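Long-range contact in glyoxalase-like domain protein (PDB 3P8A), which is of unknown function but carries a glyoxalase-like domain and probably belongs to the vicinal oxygen chelate (VOC) family: residues 186-191 with 250-255. Residues are numbered along the deposited sequence; the frame is centred on the assembly and turned at random.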
loop_
_atom_site.group_PDB
_atom_site.type_symbol
_atom_site.label_atom_id
_atom_site.label_comp_id
_atom_site.label_asym_id
_atom_site.label_seq_id
_atom_site.Cartn_x
_atom_site.Cartn_y
_atom_site.Cartn_z
ATOM N N GLN A 186 3.379 0.769 -17.111
ATOM C CA GLN A 186 4.732 1.106 -17.555
ATOM C C GLN A 186 5.531 -0.152 -17.324
ATOM O O GLN A 186 6.141 -0.331 -16.269
ATOM C CB GLN A 186 5.273 2.291 -16.736
ATOM C CG GLN A 186 4.394 3.522 -16.838
ATOM C CD GLN A 186 4.780 4.542 -15.817
ATOM O OE1 GLN A 186 5.802 5.224 -15.954
ATOM N NE2 GLN A 186 3.953 4.685 -14.779
ATOM N N LYS A 187 5.452 -1.062 -18.297
ATOM C CA LYS A 187 6.002 -2.414 -18.274
ATOM C C LYS A 187 7.525 -2.601 -18.259
ATOM O O LYS A 187 8.009 -3.729 -18.071
ATOM C CB LYS A 187 5.251 -3.328 -19.246
ATOM C CG LYS A 187 3.826 -3.592 -18.752
ATOM C CD LYS A 187 3.019 -4.503 -19.652
ATOM C CE LYS A 187 1.653 -4.755 -19.062
ATOM N NZ LYS A 187 0.829 -5.648 -19.919
ATOM N N GLN A 188 8.270 -1.487 -18.341
ATOM C CA GLN A 188 9.734 -1.450 -18.201
ATOM C C GLN A 188 10.044 -1.645 -16.690
ATOM O O GLN A 188 11.138 -2.085 -16.330
ATOM C CB GLN A 188 10.283 -0.083 -18.697
ATOM C CG GLN A 188 9.881 1.118 -17.823
ATOM C CD GLN A 188 9.518 2.391 -18.532
ATOM O OE1 GLN A 188 10.171 3.427 -18.385
ATOM N NE2 GLN A 188 8.411 2.369 -19.260
ATOM N N PHE A 189 9.059 -1.300 -15.822
ATOM C CA PHE A 189 9.155 -1.408 -14.374
ATOM C C PHE A 189 8.400 -2.598 -13.847
ATOM O O PHE A 189 7.367 -2.976 -14.396
ATOM C CB PHE A 189 8.603 -0.150 -13.698
ATOM C CG PHE A 189 9.243 1.142 -14.116
ATOM C CD1 PHE A 189 10.608 1.352 -13.940
ATOM C CD2 PHE A 189 8.471 2.187 -14.606
ATOM C CE1 PHE A 189 11.193 2.559 -14.309
ATOM C CE2 PHE A 189 9.058 3.398 -14.972
ATOM C CZ PHE A 189 10.415 3.569 -14.837
ATOM N N SER A 190 8.879 -3.129 -12.719
ATOM C CA SER A 190 8.300 -4.250 -12.006
ATOM C C SER A 190 8.680 -4.119 -10.527
ATOM O O SER A 190 9.870 -4.062 -10.208
ATOM C CB SER A 190 8.824 -5.564 -12.584
ATOM O OG SER A 190 8.024 -6.661 -12.175
ATOM N N ILE A 191 7.680 -4.007 -9.631
ATOM C CA ILE A 191 7.939 -3.941 -8.189
ATOM C C ILE A 191 8.494 -5.322 -7.792
ATOM O O ILE A 191 7.944 -6.348 -8.198
ATOM C CB ILE A 191 6.708 -3.484 -7.357
ATOM C CG1 ILE A 191 6.403 -1.982 -7.600
ATOM C CG2 ILE A 191 6.908 -3.755 -5.857
ATOM C CD1 ILE A 191 4.987 -1.546 -7.355
ATOM N N ILE A 250 12.350 -1.480 -7.408
ATOM C CA ILE A 250 11.695 -1.580 -8.713
ATOM C C ILE A 250 12.700 -2.004 -9.744
ATOM O O ILE A 250 13.698 -1.320 -9.954
ATOM C CB ILE A 250 10.952 -0.278 -9.141
ATOM C CG1 ILE A 250 9.979 0.214 -8.043
ATOM C CG2 ILE A 250 10.152 -0.533 -10.441
ATOM C CD1 ILE A 250 9.553 1.735 -8.190
ATOM N N LYS A 251 12.437 -3.131 -10.394
ATOM C CA LYS A 251 13.292 -3.615 -11.464
ATOM C C LYS A 251 12.992 -2.722 -12.671
ATOM O O LYS A 251 11.823 -2.438 -12.950
ATOM C CB LYS A 251 12.984 -5.086 -11.770
ATOM C CG LYS A 251 13.679 -6.063 -10.834
ATOM C CD LYS A 251 13.471 -7.514 -11.296
ATOM C CE LYS A 251 12.388 -8.282 -10.556
ATOM N NZ LYS A 251 11.011 -7.784 -10.839
ATOM N N ASP A 252 14.033 -2.193 -13.309
ATOM C CA ASP A 252 13.885 -1.299 -14.459
ATOM C C ASP A 252 14.611 -1.911 -15.659
ATOM O O ASP A 252 15.840 -1.972 -15.667
ATOM C CB ASP A 252 14.394 0.126 -14.123
ATOM C CG ASP A 252 14.290 1.173 -15.230
ATOM O OD1 ASP A 252 13.528 0.949 -16.201
ATOM O OD2 ASP A 252 14.934 2.242 -15.100
ATOM N N ALA A 253 13.836 -2.382 -16.662
ATOM C CA ALA A 253 14.339 -3.013 -17.891
ATOM C C ALA A 253 15.258 -2.097 -18.715
ATOM O O ALA A 253 16.129 -2.601 -19.429
ATOM C CB ALA A 253 13.177 -3.502 -18.743
ATOM N N GLN A 254 15.080 -0.769 -18.599
ATOM C CA GLN A 254 15.877 0.239 -19.307
ATOM C C GLN A 254 17.104 0.735 -18.493
ATOM O O GLN A 254 17.904 1.513 -19.016
ATOM C CB GLN A 254 15.007 1.424 -19.778
ATOM C CG GLN A 254 13.851 1.059 -20.731
ATOM C CD GLN A 254 14.229 0.666 -22.154
ATOM O OE1 GLN A 254 15.398 0.446 -22.508
ATOM N NE2 GLN A 254 13.219 0.541 -23.009
ATOM N N ALA A 255 17.258 0.286 -17.229
ATOM C CA ALA A 255 18.404 0.690 -16.404
ATOM C C ALA A 255 19.623 -0.186 -16.656
ATOM O O ALA A 255 19.496 -1.398 -16.827
ATOM C CB ALA A 255 18.042 0.666 -14.922
HETATM O O HOH W 1 9.115 -9.299 -9.278
#
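Ser190 and Lys251 face each other as a hydrogen-bonded antiparallel pair, Lys251 N donating a hydrogen bond to Ser190 O at 2.7 Å while Ser190 N returns a more bent bond to Lys251 O. Two residues further along, past the non-hydrogen-bonded pair Phe189-Asp252, Ala253 N donates to Gln188 O at 2.7 Å in a nearly straight bond (177°), carrying the ladder just past the strand ends. On the buried face the Phe189 side chain can be followed outward. Its CB packs 3.6 Å from Ile250 CG2, the branch that lies anti to the backbone N of Ile250; CG is still within van der Waals range of the same methyl. CD1 then passes to the Asp252 carboxylate, and CE1 comes 3.4 Å from Asp252 OD1, with ring and carboxylate planes turned 45° apart; ring C-H groups are slightly positive, so a carboxylate oxygen is a favourable neighbour. With CG beside its own backbone N (chi1 -57°), the ring runs alongside Asp252. Gln188 CG sits over the centre of one ring face, and Gln186 OE1 lies in plane at the edge. These strands, 189-198 and 244-252, are neighbours inside the seven-stranded mixed sheet, one of two sheets in the chain, and the contact joins the start of the first to the end of the second, where a type I turn leads into Phe189 and another leaves Asp252. Asp252 suits such a turn: its OD1 accepts a weak bond from Gln254 N. Ile250 and Ile191, branched and apolar, fit the same buried face, their CG1 atoms 4.2 Å apart, and Ile250 also packs on Tyr268 and Phe270 of the next strand. Lys251, on the opposite face and partly exposed, bends at its third and fourth torsions to bring NZ back over Ser190, where a water accepts a hydrogen bond from NZ at 2.9 Å and donates a weak one to Ile191 O, bridging the strands.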